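Local structure of cell division control protein Cdc48 (Mycobacterium smegmatis, 5E7P) at residues V145-R150 against E176-T181; A67-V72 against G136-V141. The protein probably binds and hydrolyses ATP as a Cdc48-type member of the AAA ATPase family with two ATPase modules. All coordinates share one frame; numbering follows the deposited sequence.

Contact 1: residues V145-R150 against E176-T181; sequences VSLLPR and ELLTVT
Val-145 and Leu-178 form an antiparallel hydrogen-bonded pair, joined by two backbone bonds, one straighter than the other. Leu-178 N donates to Val-145 O at 2.8 Å, with 169° at the hydrogen. In return Val-145 N reaches Leu-178 O at 3.0 Å, but this bond is bent to 140° at the hydrogen. On the face carrying these two residues the packing is close and apolar. Leu-178 holds CG beside its backbone N (chi1 -49°), and this together with an extended chi2 carries CD1 to the branched end of Leu-147; CD2 of Leu-147 lies 3.9 Å from CD1 of Leu-178, the two side chains crossing at a slant. Val-145 CG2 rests against Leu-178 CB at 4.2 Å. On the other face the exposed Leu-177 is the loose element: it touches Ser-146, itself buried, through a single methyl, CD1 to CB at 3.9 Å. Glu-176, whose side chain leads away from 145-150 and not onto this face, hydrogen-bonds Ser-118 OG through OE2. The chemistry thus implies a strand pairing held by two main-chain bonds and supported by aliphatic contacts, with no salt bridge between the segments.

Contact 2: residues A67-V72 against G136-V141; sequences AAVAGV and GKVMTV
Val-138 lays its CG2 methyl over one face of the flat Ala-67–Ala-68 peptide group, 3.6 Å from Ala-67 O and 3.9 Å from Ala-67 C. The line from that carbon to the methyl stands about 30° from the normal of the peptide plane, so this is a contact over the face. Segment 136-141 approaches the peptide from this side alone. Around the rim of the same carbonyl sits water 1, which donates to Ala-67 O at 2.7 Å, with an angle of about 113° at the oxygen and a tilt out of the plane. The water in turn accepts from Thr-140 OG1 at 2.8 Å. Thr-140 can reach it because OG1 lies beside its own backbone N, opposite the carbonyl carbon (chi1 -51°); the same hydroxyl makes a weak hydrogen bond to Thr-188.

The apolar contacts are lighter. Val-138 CG2 also meets Ala-67 CB at 4.4 Å, Ala-68 CA at 3.9 Å and Val-69 CG2 at 4.5 Å, so one methyl serves three neighbouring residues. No direct hydrogen bond joins the two segments, and the strand axes, 6.7 Å apart at their closest, are too far for paired strands although they run nearly antiparallel. Water 1 supplies a polar link between them. Beside the methyl contacts, Arg-467 bonds Gly-136 O and touches Val-69.

Strand 65-72 of the six-stranded double-psi beta-barrel of the CDC48 N-terminal domain here meets the edge strand 138-140 of a separate small sheet, in which 138-140 pairs with 188-190. Such a junction, made through side chains and a bridging water, is consistent with the two-lobed N-terminal region of Cdc48 relatives, a double-psi barrel followed by a second beta-rich lobe.

Overall arrangement
Contacts 1 and 2 follow one another along the chain, and their centres lie about 13 Å apart, on the same side of the chain's centre. Strands 138-140 and 144-146 are consecutive, so the strand that meets 67-72 in contact 2 leads directly into the one that pairs in contact 1. The two also touch: Met-139, pointing away from 67-72, packs on Val-145, with SD 3.6 Å from Val-145 CG1, and Val-180 CB lies 3.4 Å from Thr-140 O. Contact 1 is a strand pairing inside one sheet, whereas contact 2 is a junction between sheets. Neither includes residues of the ADP pockets, and both lie away from those sites.

Contact 1: residues V145-R150 against E176-T181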
# COMPACT_ATOMS: atom_id res chain seq x y z
N VAL A 145 1.66 14.84 -18.66
CA VAL A 145 0.78 14.73 -17.50
C VAL A 145 0.17 16.07 -17.13
O VAL A 145 0.77 17.12 -17.36
CB VAL A 145 1.51 14.15 -16.27
CG1 VAL A 145 1.80 12.67 -16.47
CG2 VAL A 145 2.79 14.92 -16.00
N SER A 146 -1.03 16.02 -16.56
CA SER A 146 -1.71 17.22 -16.11
C SER A 146 -1.87 17.19 -14.60
O SER A 146 -2.32 16.20 -14.03
CB SER A 146 -3.08 17.34 -16.78
OG SER A 146 -3.82 16.14 -16.60
N LEU A 147 -1.50 18.29 -13.94
CA LEU A 147 -1.64 18.39 -12.49
C LEU A 147 -3.10 18.56 -12.10
O LEU A 147 -3.53 18.11 -11.04
CB LEU A 147 -0.82 19.56 -11.94
CG LEU A 147 0.69 19.53 -12.17
CD1 LEU A 147 1.36 20.67 -11.41
CD2 LEU A 147 1.27 18.19 -11.76
N LEU A 148 -3.86 19.23 -12.97
CA LEU A 148 -5.26 19.51 -12.70
C LEU A 148 -6.06 19.42 -14.00
O LEU A 148 -5.69 20.04 -15.00
CB LEU A 148 -5.40 20.90 -12.09
CG LEU A 148 -6.58 21.11 -11.13
CD1 LEU A 148 -6.43 20.21 -9.91
CD2 LEU A 148 -6.66 22.57 -10.71
N PRO A 149 -7.15 18.64 -13.99
CA PRO A 149 -7.98 18.44 -15.18
C PRO A 149 -8.70 19.72 -15.62
O PRO A 149 -8.86 19.94 -16.82
CB PRO A 149 -9.01 17.40 -14.72
CG PRO A 149 -8.38 16.74 -13.54
CD PRO A 149 -7.59 17.81 -12.86
N ARG A 150 -9.13 20.53 -14.66
CA ARG A 150 -9.87 21.75 -14.97
C ARG A 150 -9.26 22.98 -14.30
O ARG A 150 -8.08 22.98 -13.95
CB ARG A 150 -11.33 21.60 -14.56
N GLU A 176 -1.47 23.14 -15.57
CA GLU A 176 -0.48 23.23 -16.64
C GLU A 176 0.03 21.85 -17.02
O GLU A 176 0.41 21.05 -16.17
CB GLU A 176 0.68 24.13 -16.23
CG GLU A 176 1.75 24.27 -17.30
CD GLU A 176 2.91 25.14 -16.85
OE1 GLU A 176 2.75 25.88 -15.86
OE2 GLU A 176 3.98 25.08 -17.50
N LEU A 177 0.05 21.57 -18.32
CA LEU A 177 0.52 20.29 -18.83
C LEU A 177 2.05 20.22 -18.80
O LEU A 177 2.73 21.09 -19.33
CB LEU A 177 0.00 20.04 -20.25
CG LEU A 177 -1.33 19.30 -20.39
CD1 LEU A 177 -2.45 19.97 -19.60
CD2 LEU A 177 -1.72 19.17 -21.86
N LEU A 178 2.56 19.17 -18.17
CA LEU A 178 4.00 18.97 -18.06
C LEU A 178 4.42 17.75 -18.88
O LEU A 178 3.57 16.99 -19.35
CB LEU A 178 4.39 18.75 -16.60
CG LEU A 178 3.84 19.76 -15.59
CD1 LEU A 178 4.11 19.30 -14.17
CD2 LEU A 178 4.43 21.14 -15.84
N THR A 179 5.72 17.57 -19.05
CA THR A 179 6.24 16.38 -19.70
C THR A 179 7.25 15.67 -18.80
O THR A 179 7.99 16.31 -18.06
CB THR A 179 6.90 16.69 -21.07
OG1 THR A 179 7.92 17.67 -20.90
CG2 THR A 179 5.86 17.20 -22.05
N VAL A 180 7.26 14.35 -18.86
CA VAL A 180 8.17 13.55 -18.06
C VAL A 180 9.48 13.33 -18.81
O VAL A 180 9.52 12.61 -19.81
CB VAL A 180 7.56 12.18 -17.71
CG1 VAL A 180 8.51 11.38 -16.83
CG2 VAL A 180 6.21 12.37 -17.02
N THR A 181 10.55 13.96 -18.33
CA THR A 181 11.84 13.88 -19.00
C THR A 181 12.69 12.72 -18.49
O THR A 181 13.65 12.31 -19.14
CB THR A 181 12.64 15.18 -18.85
OG1 THR A 181 13.18 15.26 -17.53
CG2 THR A 181 11.75 16.38 -19.11

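Contact 2: residues A67-V72 against G136-V141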
# COMPACT_ATOMS: atom_id res chain seq x y z
N ALA A 67 1.62 4.35 -20.36
CA ALA A 67 0.91 3.55 -19.38
C ALA A 67 -0.24 4.33 -18.74
O ALA A 67 -0.17 5.55 -18.59
CB ALA A 67 1.86 3.03 -18.32
N ALA A 68 -1.30 3.62 -18.38
CA ALA A 68 -2.44 4.24 -17.72
C ALA A 68 -3.07 3.27 -16.74
O ALA A 68 -2.75 2.08 -16.74
CB ALA A 68 -3.46 4.70 -18.75
N VAL A 69 -3.96 3.78 -15.89
CA VAL A 69 -4.66 2.96 -14.91
C VAL A 69 -5.94 2.39 -15.52
O VAL A 69 -6.75 3.13 -16.08
CB VAL A 69 -5.01 3.78 -13.65
CG1 VAL A 69 -5.83 2.94 -12.67
CG2 VAL A 69 -3.74 4.29 -12.99
N ALA A 70 -6.11 1.08 -15.40
CA ALA A 70 -7.30 0.43 -15.95
C ALA A 70 -8.53 0.69 -15.10
O ALA A 70 -8.61 0.26 -13.95
CB ALA A 70 -7.08 -1.06 -16.12
N GLY A 71 -9.49 1.42 -15.66
CA GLY A 71 -10.77 1.62 -15.03
C GLY A 71 -11.84 0.88 -15.81
O GLY A 71 -11.75 0.76 -17.03
N VAL A 72 -12.85 0.36 -15.11
CA VAL A 72 -13.91 -0.40 -15.76
C VAL A 72 -14.79 0.51 -16.62
O VAL A 72 -15.27 1.55 -16.16
CB VAL A 72 -14.77 -1.16 -14.74
CG1 VAL A 72 -15.95 -1.83 -15.44
CG2 VAL A 72 -13.93 -2.20 -14.01
N GLY A 136 0.33 8.66 -6.66
CA GLY A 136 -0.34 7.45 -7.09
C GLY A 136 -0.40 7.26 -8.60
O GLY A 136 -0.66 6.15 -9.07
N LYS A 137 -0.17 8.32 -9.35
CA LYS A 137 -0.27 8.26 -10.81
C LYS A 137 0.95 7.61 -11.46
O LYS A 137 2.06 7.71 -10.94
CB LYS A 137 -0.52 9.65 -11.40
CG LYS A 137 -1.83 10.27 -10.94
CD LYS A 137 -2.20 11.48 -11.78
CE LYS A 137 -3.57 12.01 -11.39
NZ LYS A 137 -4.01 13.13 -12.26
N VAL A 138 0.73 6.94 -12.59
CA VAL A 138 1.81 6.28 -13.32
C VAL A 138 2.51 7.23 -14.30
O VAL A 138 1.88 8.05 -14.95
CB VAL A 138 1.32 5.03 -14.08
CG1 VAL A 138 0.96 3.92 -13.11
CG2 VAL A 138 0.15 5.38 -14.98
N MET A 139 3.83 7.09 -14.38
CA MET A 139 4.64 7.96 -15.22
C MET A 139 5.48 7.14 -16.19
O MET A 139 5.92 6.04 -15.86
CB MET A 139 5.55 8.83 -14.35
CG MET A 139 4.83 9.67 -13.31
SD MET A 139 3.84 10.99 -14.02
CE MET A 139 2.79 11.42 -12.63
N THR A 140 5.70 7.70 -17.37
CA THR A 140 6.58 7.10 -18.37
C THR A 140 7.30 8.24 -19.06
O THR A 140 6.72 9.30 -19.28
CB THR A 140 5.78 6.29 -19.42
OG1 THR A 140 4.90 5.38 -18.75
CG2 THR A 140 6.73 5.51 -20.32
N VAL A 141 8.58 8.04 -19.39
CA VAL A 141 9.36 9.09 -20.03
C VAL A 141 8.73 9.53 -21.35
O VAL A 141 8.39 8.70 -22.19
CB VAL A 141 10.82 8.65 -20.27
CG1 VAL A 141 11.55 9.66 -21.14
CG2 VAL A 141 11.54 8.46 -18.94
O HOH W 1 2.33 6.41 -18.31